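Local coordinates for protein kinase A regulatory subunit (Trypanosoma cruzi, PDB 6HYI) that probably regulates the protein kinase A catalytic subunit through two cyclic nucleotide-binding domains, and is here bound to the nucleoside inosine, at residues E190-Y195 with A246-T251; W201-M206 with D231-L236; G208-I213 with T252-A257; N240-V245 with G294-S299. All blocks are in the same frame, centred on the assembly; numbering follows the deposited sequence.

How the contacts relate
All four contacts gather round the inosine bound to the second cyclic nucleotide-binding domain, each touching it from a different part of the pocket. Contacts 1 and 2, with centres about 11 Å apart, lie in the two facing sheets of the beta-roll and meet where Ile192 and Ile193 pack on Tyr203. Contact 3 is a corner between those sheets: its centre lies about 8 Å from that of contact 1 and about 10 Å from that of contact 2, and its strands pair with strands of both. Contact 4 joins the domain, at the loop ahead of strand 247-250, to the chain after helix 285-293. Contact 2 holds the ribose O2' and O3', contact 4 binds O5', and Val212 of contact 3 packs on the base.

Contact 1. Residues E190-Y195 with A246-T251; sequences EYIIHY and ADVVAT. With NOS (inosine), chain C.
Two backbone N-H groups converge on the carbonyl oxygen of Val248. The shorter bond, 2.8 Å, runs from Ile192 N to Val248 O; the straighter one runs from Ile193 N to a lone pair of Val248 O, at 3.2 Å with an N-H...O angle of 167°. Two consecutive residues facing one are a classic beta bulge, here between the antiparallel strands 191-193 and 247-250. Val248 N returns a bond to Ile193 O, and Ala250 N donates to Glu190 O.

Tyr191 and Val249 share one face of the sheet. With Val249 CG1 anti to the backbone N (chi1 -176°), CG2 sits over the Tyr191 ring, 3.5 Å from its centroid and 9° off the normal, a CH-pi contact. The Asp247 carboxylate lies at the edge of the same ring. Its OD1 takes the N-H of Tyr195 at 2.7 Å, from well above the carboxylate plane, while OD2 forms a salt bridge with Arg215. On the other face, Ile193 and Val248 lie alongside each other, Ile193 CD1 to Val248 CG2 4.0 Å, and Val248 CG2 also approaches O4' of inosine at 3.7 Å; branched aliphatic residues suit this buried face beside the ribose. The polar bonds thus fix the strand at its kink and beyond it, and Asp247, probably charged, can use both carboxylate oxygens although it is buried.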
# COMPACT_ATOMS: atom_id res chain seq x y z
N GLU A 190 -19.38 -18.03 0.93
CA GLU A 190 -17.93 -18.16 1.00
C GLU A 190 -17.37 -17.23 2.07
O GLU A 190 -17.89 -16.14 2.31
CB GLU A 190 -17.31 -17.86 -0.36
CG GLU A 190 -17.52 -19.00 -1.34
CD GLU A 190 -16.74 -18.84 -2.63
OE1 GLU A 190 -16.58 -17.69 -3.11
OE2 GLU A 190 -16.28 -19.86 -3.17
N TYR A 191 -16.32 -17.71 2.74
CA TYR A 191 -15.67 -16.95 3.80
C TYR A 191 -14.58 -16.07 3.18
O TYR A 191 -13.69 -16.57 2.48
CB TYR A 191 -15.06 -17.90 4.83
CG TYR A 191 -16.06 -18.41 5.85
CD1 TYR A 191 -17.25 -19.03 5.45
CD2 TYR A 191 -15.82 -18.26 7.22
CE1 TYR A 191 -18.16 -19.49 6.39
CE2 TYR A 191 -16.73 -18.73 8.16
CZ TYR A 191 -17.90 -19.33 7.74
OH TYR A 191 -18.81 -19.79 8.67
N ILE A 192 -14.68 -14.77 3.43
CA ILE A 192 -13.64 -13.83 3.05
C ILE A 192 -12.53 -13.84 4.07
O ILE A 192 -11.34 -13.86 3.72
CB ILE A 192 -14.28 -12.45 2.91
CG1 ILE A 192 -15.39 -12.49 1.86
CG2 ILE A 192 -13.21 -11.38 2.57
CD1 ILE A 192 -16.19 -11.22 1.78
N ILE A 193 -12.88 -13.84 5.34
CA ILE A 193 -11.94 -13.94 6.45
C ILE A 193 -12.43 -15.03 7.37
O ILE A 193 -13.64 -15.16 7.59
CB ILE A 193 -11.85 -12.61 7.22
CG1 ILE A 193 -11.27 -11.53 6.31
CG2 ILE A 193 -11.03 -12.76 8.49
CD1 ILE A 193 -11.40 -10.12 6.88
N HIS A 194 -11.51 -15.84 7.87
CA HIS A 194 -11.80 -16.83 8.89
C HIS A 194 -11.26 -16.35 10.22
O HIS A 194 -10.17 -15.77 10.30
CB HIS A 194 -11.14 -18.18 8.58
CG HIS A 194 -11.90 -19.02 7.60
ND1 HIS A 194 -12.85 -19.95 7.99
CD2 HIS A 194 -11.85 -19.08 6.25
CE1 HIS A 194 -13.35 -20.54 6.92
NE2 HIS A 194 -12.76 -20.03 5.85
N TYR A 195 -12.04 -16.62 11.27
CA TYR A 195 -11.62 -16.38 12.64
C TYR A 195 -10.30 -17.09 12.94
O TYR A 195 -10.09 -18.24 12.55
CB TYR A 195 -12.72 -16.91 13.57
CG TYR A 195 -12.39 -16.79 15.02
CD1 TYR A 195 -11.64 -17.76 15.65
CD2 TYR A 195 -12.81 -15.69 15.76
CE1 TYR A 195 -11.32 -17.66 16.98
CE2 TYR A 195 -12.49 -15.58 17.11
CZ TYR A 195 -11.74 -16.57 17.70
OH TYR A 195 -11.40 -16.51 19.03
N ALA A 246 -12.99 -12.54 14.03
CA ALA A 246 -14.31 -12.83 13.50
C ALA A 246 -14.11 -13.46 12.14
O ALA A 246 -13.09 -13.23 11.47
CB ALA A 246 -15.15 -11.56 13.39
N ASP A 247 -15.10 -14.25 11.73
CA ASP A 247 -15.25 -14.58 10.33
C ASP A 247 -15.95 -13.44 9.62
O ASP A 247 -16.73 -12.70 10.22
CB ASP A 247 -16.17 -15.79 10.17
CG ASP A 247 -15.71 -16.99 10.95
OD1 ASP A 247 -14.58 -17.46 10.71
OD2 ASP A 247 -16.49 -17.47 11.80
N VAL A 248 -15.69 -13.30 8.33
CA VAL A 248 -16.48 -12.42 7.48
C VAL A 248 -16.93 -13.27 6.30
O VAL A 248 -16.10 -13.85 5.60
CB VAL A 248 -15.69 -11.19 7.00
CG1 VAL A 248 -16.58 -10.33 6.13
CG2 VAL A 248 -15.19 -10.38 8.20
N VAL A 249 -18.24 -13.38 6.13
CA VAL A 249 -18.86 -14.31 5.19
C VAL A 249 -19.68 -13.52 4.19
O VAL A 249 -20.46 -12.64 4.57
CB VAL A 249 -19.76 -15.31 5.94
CG1 VAL A 249 -20.33 -16.34 4.98
CG2 VAL A 249 -18.97 -15.98 7.06
N ALA A 250 -19.54 -13.85 2.90
CA ALA A 250 -20.37 -13.22 1.89
C ALA A 250 -21.81 -13.66 2.05
O ALA A 250 -22.08 -14.86 2.14
CB ALA A 250 -19.86 -13.61 0.50
N THR A 251 -22.75 -12.71 2.11
CA THR A 251 -24.16 -13.07 2.14
C THR A 251 -24.82 -12.95 0.77
O THR A 251 -25.90 -13.51 0.57
CB THR A 251 -24.94 -12.21 3.13
OG1 THR A 251 -24.89 -10.84 2.74
CG2 THR A 251 -24.37 -12.35 4.53
N9 NOS C . -14.79 -7.19 12.85
C4 NOS C . -15.71 -6.40 13.15
N3 NOS C . -16.50 -5.58 12.48
C2 NOS C . -17.44 -4.87 13.15
N1 NOS C . -17.58 -4.97 14.49
C6 NOS C . -16.81 -5.76 15.20
O6 NOS C . -16.97 -5.80 16.40
C5 NOS C . -15.86 -6.50 14.53
N7 NOS C . -14.88 -7.46 14.93
C8 NOS C . -14.24 -7.82 13.79
C5' NOS C . -11.74 -9.83 11.31
O5' NOS C . -11.60 -9.77 12.71
C4' NOS C . -12.44 -8.61 10.78
O4' NOS C . -13.85 -8.64 11.17
C1' NOS C . -14.25 -7.35 11.51
C2' NOS C . -13.16 -6.39 11.12
O2' NOS C . -13.27 -6.02 9.74
C3' NOS C . -11.95 -7.28 11.31
O3' NOS C . -10.79 -6.80 10.66

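Contact 2. Residues W201-M206 with D231-L236; sequences WLYIIM and DHIGEL. With NOS (inosine), chain C.
Tyr203 and Ile233 exchange both of their backbone hydrogen bonds: Tyr203 N reaches Ile233 O at 2.8 Å, and Ile233 N answers to Tyr203 O. A third bond, from Ile205 N to Asp231 O, is nearly straight at 173° and carries the ladder one step further. Weaker CA-H...O contacts lie between them, with His232 CA 3.2 Å from Tyr203 O.

The apolar contacts gather round Ile233. Its CG1 stands between the backbone N and the carbonyl carbon (chi1 60°), which leans Ile233 CD1 back over strand 201-205, 3.8 Å from Tyr203 CB and close to Ile205 CG1. The Ile205 side chain crosses it at about a right angle, two branched aliphatics in a buried contact. On the other side of the strand pair, Leu202 CD1 rests on Glu235 CB at 3.6 Å.

The segment 231-236 leads from the edge strand of the beta-roll into helix 235-240, the start of the phosphate-binding cassette of cyclic nucleotide-binding domains. Gly234, with a positive phi of 101°, makes the turn, and lacking a side chain it can lie close against Trp201 and Leu202.

Other polar bonds serve the turn and the ligand. His232 ND1 donates to Glu235 OE1 at 2.7 Å, in the imidazole plane but from above the carboxylate, bracing the turn. Gly234 N binds the ribose O2' at 3.0 Å and O3' more weakly; Leu236 N adds another weak bond to O3', while Leu236 CD1 packs on C2' of the ribose, 3.6 Å away.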
# COMPACT_ATOMS: atom_id res chain seq x y z
N TRP A 201 -5.00 -9.35 4.99
CA TRP A 201 -5.73 -8.80 3.86
C TRP A 201 -6.79 -7.80 4.32
O TRP A 201 -7.62 -8.12 5.17
CB TRP A 201 -6.41 -9.91 3.06
CG TRP A 201 -5.43 -10.84 2.42
CD1 TRP A 201 -5.13 -12.11 2.80
CD2 TRP A 201 -4.59 -10.54 1.30
NE1 TRP A 201 -4.17 -12.64 1.97
CE2 TRP A 201 -3.82 -11.70 1.04
CE3 TRP A 201 -4.42 -9.43 0.48
CZ2 TRP A 201 -2.90 -11.76 -0.00
CZ3 TRP A 201 -3.50 -9.48 -0.55
CH2 TRP A 201 -2.76 -10.65 -0.78
N LEU A 202 -6.78 -6.61 3.73
CA LEU A 202 -7.84 -5.64 3.93
C LEU A 202 -8.69 -5.60 2.68
O LEU A 202 -8.15 -5.50 1.57
CB LEU A 202 -7.26 -4.25 4.21
CG LEU A 202 -8.29 -3.16 4.53
CD1 LEU A 202 -7.72 -2.12 5.48
CD2 LEU A 202 -8.78 -2.49 3.27
N TYR A 203 -10.00 -5.71 2.83
CA TYR A 203 -10.90 -5.76 1.69
C TYR A 203 -11.80 -4.54 1.73
O TYR A 203 -12.30 -4.16 2.79
CB TYR A 203 -11.80 -7.00 1.75
CG TYR A 203 -11.04 -8.30 1.73
CD1 TYR A 203 -10.54 -8.84 2.91
CD2 TYR A 203 -10.85 -9.00 0.56
CE1 TYR A 203 -9.85 -10.04 2.90
CE2 TYR A 203 -10.15 -10.20 0.54
CZ TYR A 203 -9.66 -10.72 1.71
OH TYR A 203 -8.96 -11.91 1.70
N ILE A 204 -11.98 -3.91 0.57
CA ILE A 204 -12.98 -2.86 0.40
C ILE A 204 -14.07 -3.44 -0.48
O ILE A 204 -13.79 -3.99 -1.55
CB ILE A 204 -12.38 -1.60 -0.25
CG1 ILE A 204 -11.13 -1.16 0.49
CG2 ILE A 204 -13.42 -0.47 -0.25
CD1 ILE A 204 -10.41 0.01 -0.19
N ILE A 205 -15.31 -3.35 -0.01
CA ILE A 205 -16.42 -4.00 -0.70
C ILE A 205 -16.83 -3.13 -1.88
O ILE A 205 -17.29 -2.01 -1.70
CB ILE A 205 -17.58 -4.27 0.26
CG1 ILE A 205 -17.13 -5.19 1.39
CG2 ILE A 205 -18.79 -4.86 -0.49
CD1 ILE A 205 -18.16 -5.33 2.51
N MET A 206 -16.65 -3.65 -3.10
CA MET A 206 -17.11 -2.94 -4.29
C MET A 206 -18.57 -3.23 -4.59
O MET A 206 -19.28 -2.36 -5.12
CB MET A 206 -16.26 -3.33 -5.50
CG MET A 206 -14.82 -2.95 -5.30
SD MET A 206 -13.67 -3.31 -6.66
CE MET A 206 -14.16 -2.10 -7.89
N ASP A 231 -17.80 -0.27 2.40
CA ASP A 231 -17.25 -0.60 3.70
C ASP A 231 -15.94 -1.37 3.55
O ASP A 231 -15.62 -1.90 2.49
CB ASP A 231 -18.25 -1.44 4.50
CG ASP A 231 -19.44 -0.62 5.00
OD1 ASP A 231 -19.22 0.54 5.43
OD2 ASP A 231 -20.58 -1.13 4.97
N HIS A 232 -15.18 -1.43 4.64
CA HIS A 232 -13.93 -2.17 4.66
C HIS A 232 -13.95 -3.19 5.79
O HIS A 232 -14.59 -2.98 6.83
CB HIS A 232 -12.75 -1.24 4.88
CG HIS A 232 -12.95 -0.32 6.04
ND1 HIS A 232 -12.65 -0.69 7.34
CD2 HIS A 232 -13.47 0.92 6.12
CE1 HIS A 232 -12.95 0.31 8.16
NE2 HIS A 232 -13.45 1.30 7.44
N ILE A 233 -13.24 -4.29 5.58
CA ILE A 233 -13.02 -5.32 6.59
C ILE A 233 -11.56 -5.73 6.55
O ILE A 233 -10.90 -5.63 5.52
CB ILE A 233 -13.94 -6.56 6.46
CG1 ILE A 233 -13.75 -7.27 5.12
CG2 ILE A 233 -15.40 -6.18 6.71
CD1 ILE A 233 -14.79 -6.91 4.08
N GLY A 234 -11.05 -6.19 7.71
CA GLY A 234 -9.69 -6.66 7.84
C GLY A 234 -8.73 -5.67 8.46
O GLY A 234 -7.59 -6.06 8.77
N GLU A 235 -9.14 -4.43 8.69
CA GLU A 235 -8.19 -3.46 9.19
C GLU A 235 -7.88 -3.63 10.67
O GLU A 235 -6.84 -3.16 11.12
CB GLU A 235 -8.69 -2.02 8.98
CG GLU A 235 -9.78 -1.57 9.94
CD GLU A 235 -11.14 -2.17 9.60
OE1 GLU A 235 -11.29 -2.75 8.50
OE2 GLU A 235 -12.08 -2.02 10.42
N LEU A 236 -8.76 -4.26 11.45
CA LEU A 236 -8.56 -4.23 12.90
C LEU A 236 -7.27 -4.93 13.29
O LEU A 236 -6.52 -4.44 14.16
CB LEU A 236 -9.75 -4.87 13.62
CG LEU A 236 -11.09 -4.17 13.38
CD1 LEU A 236 -12.14 -4.87 14.19
CD2 LEU A 236 -11.03 -2.69 13.77
N9 NOS C . -14.79 -7.19 12.85
C4 NOS C . -15.71 -6.40 13.15
N3 NOS C . -16.50 -5.58 12.48
C2 NOS C . -17.44 -4.87 13.15
N1 NOS C . -17.58 -4.97 14.49
C6 NOS C . -16.81 -5.76 15.20
O6 NOS C . -16.97 -5.80 16.40
C5 NOS C . -15.86 -6.50 14.53
N7 NOS C . -14.88 -7.46 14.93
C8 NOS C . -14.24 -7.82 13.79
C5' NOS C . -11.74 -9.83 11.31
O5' NOS C . -11.60 -9.77 12.71
C4' NOS C . -12.44 -8.61 10.78
O4' NOS C . -13.85 -8.64 11.17
C1' NOS C . -14.25 -7.35 11.51
C2' NOS C . -13.16 -6.39 11.12
O2' NOS C . -13.27 -6.02 9.74
C3' NOS C . -11.95 -7.28 11.31
O3' NOS C . -10.79 -6.80 10.66

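Contact 3. Residues G208-I213 with T252-A257; sequences GTVEVI and THVITA. With NOS (inosine), chain C.
Thr252 opens the contact by accepting the backbone N-H of Thr209 on its hydroxyl, Thr209 N to Thr252 OG1 3.0 Å. A chi1 of 65° sets Thr252 OG1 between the backbone N and the carbonyl carbon, from where the same hydroxyl gives its proton to His253 O at 2.8 Å, arriving from above the carbonyl plane. Used once as acceptor and once as donor, the threonine suits this place, and its CG2 lies near Thr209 CB. A weak bond from Thr252 N to Thr209 O closes the pairing.

His253 takes part through its carbonyl: His253 O meets the CA of Gly208 at 3.4 Å in a C-H...O contact. Gly208 has a positive phi of 106° and no side chain, and this lets Thr252 OG1, His253 O and the Val254 side chain all crowd close to it.

In the beta-roll of the domain this is a corner. The chain leaves one four-stranded sheet in strand 201-205 and enters the other at strand 210-215, while the later chain makes the reverse passage, from strand 247-250 into strand 254-260.

Val254 turns its side chain to the first segment. Val254 CG2 lies 3.4 Å from Thr209 O and 4.0 Å from Val210 CG1, the two valines crossing at about a right angle. Further on, Ile255 and Ala257 pair through their backbones with Met206 and Ile204, and Thr256 OG1 bonds to Glu184 O. The two segments diverge by then: strand 210-215 runs on to the ligand, where Val212 CG1 packs against N9 of the inosine base at 3.7 Å.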
# COMPACT_ATOMS: atom_id res chain seq x y z
N GLY A 208 -21.96 -5.92 -2.99
CA GLY A 208 -22.46 -7.03 -2.20
C GLY A 208 -22.50 -6.70 -0.71
O GLY A 208 -22.20 -5.59 -0.27
N THR A 209 -22.89 -7.73 0.05
CA THR A 209 -23.07 -7.63 1.49
C THR A 209 -22.35 -8.79 2.16
O THR A 209 -22.31 -9.90 1.63
CB THR A 209 -24.57 -7.63 1.84
OG1 THR A 209 -25.18 -6.48 1.26
CG2 THR A 209 -24.78 -7.59 3.36
N VAL A 210 -21.76 -8.51 3.32
CA VAL A 210 -21.07 -9.52 4.11
C VAL A 210 -21.63 -9.48 5.53
O VAL A 210 -22.18 -8.47 5.97
CB VAL A 210 -19.55 -9.29 4.17
CG1 VAL A 210 -18.96 -9.27 2.76
CG2 VAL A 210 -19.23 -7.97 4.91
N GLU A 211 -21.45 -10.58 6.24
CA GLU A 211 -21.77 -10.66 7.66
C GLU A 211 -20.51 -10.94 8.46
O GLU A 211 -19.66 -11.74 8.06
CB GLU A 211 -22.86 -11.71 7.94
CG GLU A 211 -22.54 -13.14 7.57
CD GLU A 211 -23.71 -14.09 7.87
OE1 GLU A 211 -23.64 -15.28 7.48
OE2 GLU A 211 -24.69 -13.65 8.49
N VAL A 212 -20.39 -10.27 9.60
CA VAL A 212 -19.29 -10.47 10.53
C VAL A 212 -19.77 -11.42 11.61
O VAL A 212 -20.79 -11.15 12.27
CB VAL A 212 -18.83 -9.14 11.14
CG1 VAL A 212 -17.72 -9.36 12.15
CG2 VAL A 212 -18.39 -8.20 10.03
N ILE A 213 -19.05 -12.52 11.80
CA ILE A 213 -19.44 -13.58 12.73
C ILE A 213 -18.35 -13.72 13.79
O ILE A 213 -17.26 -14.22 13.51
CB ILE A 213 -19.70 -14.91 12.02
CG1 ILE A 213 -20.70 -14.69 10.88
CG2 ILE A 213 -20.21 -15.98 13.01
CD1 ILE A 213 -21.04 -15.94 10.11
N THR A 252 -24.20 -12.23 -0.15
CA THR A 252 -24.57 -12.17 -1.55
C THR A 252 -23.31 -12.47 -2.35
O THR A 252 -22.24 -12.72 -1.79
CB THR A 252 -25.05 -10.76 -1.90
OG1 THR A 252 -23.95 -9.85 -1.75
CG2 THR A 252 -26.16 -10.31 -0.98
N HIS A 253 -23.41 -12.42 -3.67
CA HIS A 253 -22.18 -12.33 -4.43
C HIS A 253 -21.48 -11.04 -4.03
O HIS A 253 -22.11 -10.00 -3.87
CB HIS A 253 -22.45 -12.32 -5.94
CG HIS A 253 -21.20 -12.32 -6.76
ND1 HIS A 253 -20.78 -11.21 -7.47
CD2 HIS A 253 -20.26 -13.27 -6.96
CE1 HIS A 253 -19.64 -11.49 -8.08
NE2 HIS A 253 -19.31 -12.74 -7.79
N VAL A 254 -20.18 -11.13 -3.80
CA VAL A 254 -19.41 -10.00 -3.31
C VAL A 254 -18.22 -9.79 -4.23
O VAL A 254 -17.54 -10.74 -4.62
CB VAL A 254 -18.95 -10.20 -1.85
CG1 VAL A 254 -17.93 -9.11 -1.48
CG2 VAL A 254 -20.14 -10.19 -0.91
N ILE A 255 -17.95 -8.53 -4.56
CA ILE A 255 -16.73 -8.15 -5.25
C ILE A 255 -15.95 -7.25 -4.31
O ILE A 255 -16.51 -6.30 -3.76
CB ILE A 255 -17.02 -7.42 -6.57
CG1 ILE A 255 -17.92 -8.29 -7.46
CG2 ILE A 255 -15.71 -7.06 -7.27
CD1 ILE A 255 -18.28 -7.62 -8.80
N THR A 256 -14.68 -7.58 -4.09
CA THR A 256 -13.82 -6.77 -3.24
C THR A 256 -12.61 -6.26 -4.01
O THR A 256 -12.16 -6.86 -4.99
CB THR A 256 -13.30 -7.56 -2.04
OG1 THR A 256 -12.44 -8.62 -2.48
CG2 THR A 256 -14.46 -8.15 -1.22
N ALA A 257 -12.10 -5.13 -3.54
CA ALA A 257 -10.73 -4.74 -3.80
C ALA A 257 -9.92 -5.11 -2.57
O ALA A 257 -10.38 -4.91 -1.44
CB ALA A 257 -10.63 -3.23 -4.05
N9 NOS C . -14.79 -7.19 12.85
C4 NOS C . -15.71 -6.40 13.15
N3 NOS C . -16.50 -5.58 12.48
C2 NOS C . -17.44 -4.87 13.15
N1 NOS C . -17.58 -4.97 14.49
C6 NOS C . -16.81 -5.76 15.20
O6 NOS C . -16.97 -5.80 16.40
C5 NOS C . -15.86 -6.50 14.53
N7 NOS C . -14.88 -7.46 14.93
C8 NOS C . -14.24 -7.82 13.79
C5' NOS C . -11.74 -9.83 11.31
O5' NOS C . -11.60 -9.77 12.71
C4' NOS C . -12.44 -8.61 10.78
O4' NOS C . -13.85 -8.64 11.17
C1' NOS C . -14.25 -7.35 11.51
C2' NOS C . -13.16 -6.39 11.12
O2' NOS C . -13.27 -6.02 9.74
C3' NOS C . -11.95 -7.28 11.31
O3' NOS C . -10.79 -6.80 10.66

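Contact 4. Residues N240-V245 with G294-S299; sequences NNHRTV and GAAQPS. With NOS (inosine), chain C.
Arg243 lies alongside Gln297, both side chains pointing the same way. Its CB stays near Gln297 O, the root being set by the bond from Arg243 N to that same oxygen, Gln297 O, at 2.9 Å. CG lies near both Gln297 O and Pro298 O and touches Ser299 CB. Arg243 CD packs most closely, 3.4 Å from Gln297 CG, the aliphatic stem of one polar residue lying on that of the other. The chain then bends (chi3 76°), and NE finds Gly196 O. At the tip, Arg243 NH1 donates to a water 2.8 Å away, which lies at the guanidinium edge, in its plane, and donates in turn to Pro298 O. A long, jointed arginine can thus link Gly196 and the chain at 297-299 to its own loop.

The backbones bridge once more, from Ser299 N to Asn241 O at 3.0 Å, met from above the carbonyl plane. His242 is held by its own neighbour, His242 ND1 to Arg243 O at 2.7 Å with the acceptor in the ring plane, while NE2 bonds to the Tyr287 hydroxyl. Small Ala296 leaves room for Val245, Ala296 CB to Val245 CG1 3.6 Å, whose N-H binds inosine O5' at 3.1 Å.

The loop 240-245, the later part of the phosphate-binding cassette, runs from helix 235-240 to strand 247-250; the chain past helix 285-293, whose end at Gly294 is a Schellman motif, packs along it.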
# COMPACT_ATOMS: atom_id res chain seq x y z
N ASN A 240 -4.10 -3.16 15.40
CA ASN A 240 -3.85 -3.56 16.78
C ASN A 240 -3.02 -4.83 16.89
O ASN A 240 -2.85 -5.34 18.00
CB ASN A 240 -5.17 -3.62 17.55
CG ASN A 240 -5.79 -2.24 17.72
OD1 ASN A 240 -5.07 -1.26 17.93
ND2 ASN A 240 -7.11 -2.16 17.60
N ASN A 241 -2.50 -5.34 15.78
CA ASN A 241 -1.49 -6.39 15.78
C ASN A 241 -1.97 -7.65 16.49
O ASN A 241 -1.37 -8.13 17.46
CB ASN A 241 -0.17 -5.89 16.38
CG ASN A 241 0.52 -4.87 15.50
OD1 ASN A 241 0.58 -5.02 14.28
ND2 ASN A 241 1.05 -3.83 16.12
N HIS A 242 -3.06 -8.22 15.97
CA HIS A 242 -3.56 -9.47 16.52
C HIS A 242 -4.15 -10.29 15.38
O HIS A 242 -4.38 -9.79 14.27
CB HIS A 242 -4.58 -9.23 17.64
CG HIS A 242 -5.75 -8.39 17.23
ND1 HIS A 242 -6.74 -8.86 16.39
CD2 HIS A 242 -6.07 -7.10 17.49
CE1 HIS A 242 -7.62 -7.90 16.16
NE2 HIS A 242 -7.23 -6.82 16.83
N ARG A 243 -4.41 -11.56 15.68
CA ARG A 243 -5.05 -12.45 14.72
C ARG A 243 -6.53 -12.11 14.60
O ARG A 243 -7.10 -11.39 15.43
CB ARG A 243 -4.84 -13.90 15.16
CG ARG A 243 -3.37 -14.29 15.18
CD ARG A 243 -3.19 -15.75 15.59
NE ARG A 243 -3.51 -16.71 14.53
CZ ARG A 243 -2.66 -17.11 13.59
NH1 ARG A 243 -1.43 -16.62 13.52
NH2 ARG A 243 -3.05 -18.01 12.69
N THR A 244 -7.15 -12.61 13.54
CA THR A 244 -8.53 -12.19 13.29
C THR A 244 -9.44 -12.71 14.39
O THR A 244 -9.26 -13.80 14.94
CB THR A 244 -9.03 -12.69 11.94
OG1 THR A 244 -8.99 -14.12 11.93
CG2 THR A 244 -8.17 -12.14 10.80
N VAL A 245 -10.45 -11.90 14.70
CA VAL A 245 -11.36 -12.16 15.80
C VAL A 245 -12.79 -12.37 15.33
O VAL A 245 -13.71 -12.41 16.15
CB VAL A 245 -11.27 -11.08 16.89
CG1 VAL A 245 -9.83 -11.02 17.47
CG2 VAL A 245 -11.69 -9.74 16.35
N GLY A 294 -9.00 -9.54 26.47
CA GLY A 294 -7.74 -10.17 26.09
C GLY A 294 -7.90 -11.41 25.24
O GLY A 294 -7.07 -12.32 25.34
N ALA A 295 -8.91 -11.46 24.38
CA ALA A 295 -9.32 -12.70 23.72
C ALA A 295 -8.60 -12.97 22.40
O ALA A 295 -8.99 -13.89 21.68
CB ALA A 295 -10.83 -12.72 23.53
N ALA A 296 -7.55 -12.22 22.08
CA ALA A 296 -6.85 -12.40 20.81
C ALA A 296 -5.35 -12.42 21.06
O ALA A 296 -4.86 -11.81 22.01
CB ALA A 296 -7.18 -11.27 19.84
N GLN A 297 -4.64 -13.14 20.21
CA GLN A 297 -3.19 -13.21 20.36
C GLN A 297 -2.50 -12.37 19.29
O GLN A 297 -3.10 -12.01 18.27
CB GLN A 297 -2.66 -14.65 20.32
CG GLN A 297 -2.53 -15.22 18.93
CD GLN A 297 -2.05 -16.67 18.92
OE1 GLN A 297 -2.83 -17.59 18.62
NE2 GLN A 297 -0.79 -16.88 19.21
N PRO A 298 -1.24 -12.01 19.52
CA PRO A 298 -0.56 -11.08 18.62
C PRO A 298 -0.37 -11.63 17.22
O PRO A 298 -0.38 -12.84 16.98
CB PRO A 298 0.80 -10.88 19.30
CG PRO A 298 0.54 -11.15 20.75
CD PRO A 298 -0.45 -12.29 20.74
N SER A 299 -0.19 -10.69 16.30
CA SER A 299 0.18 -10.95 14.92
C SER A 299 0.74 -9.64 14.37
O SER A 299 0.08 -8.61 14.49
CB SER A 299 -1.07 -11.33 14.12
OG SER A 299 -0.83 -11.26 12.72
N9 NOS C . -14.79 -7.19 12.85
C4 NOS C . -15.71 -6.40 13.15
N3 NOS C . -16.50 -5.58 12.48
C2 NOS C . -17.44 -4.87 13.15
N1 NOS C . -17.58 -4.97 14.49
C6 NOS C . -16.81 -5.76 15.20
O6 NOS C . -16.97 -5.80 16.40
C5 NOS C . -15.86 -6.50 14.53
N7 NOS C . -14.88 -7.46 14.93
C8 NOS C . -14.24 -7.82 13.79
C5' NOS C . -11.74 -9.83 11.31
O5' NOS C . -11.60 -9.77 12.71
C4' NOS C . -12.44 -8.61 10.78
O4' NOS C . -13.85 -8.64 11.17
C1' NOS C . -14.25 -7.35 11.51
C2' NOS C . -13.16 -6.39 11.12
O2' NOS C . -13.27 -6.02 9.74
C3' NOS C . -11.95 -7.28 11.31
O3' NOS C . -10.79 -6.80 10.66
O HOH W 1 0.05 -14.74 14.94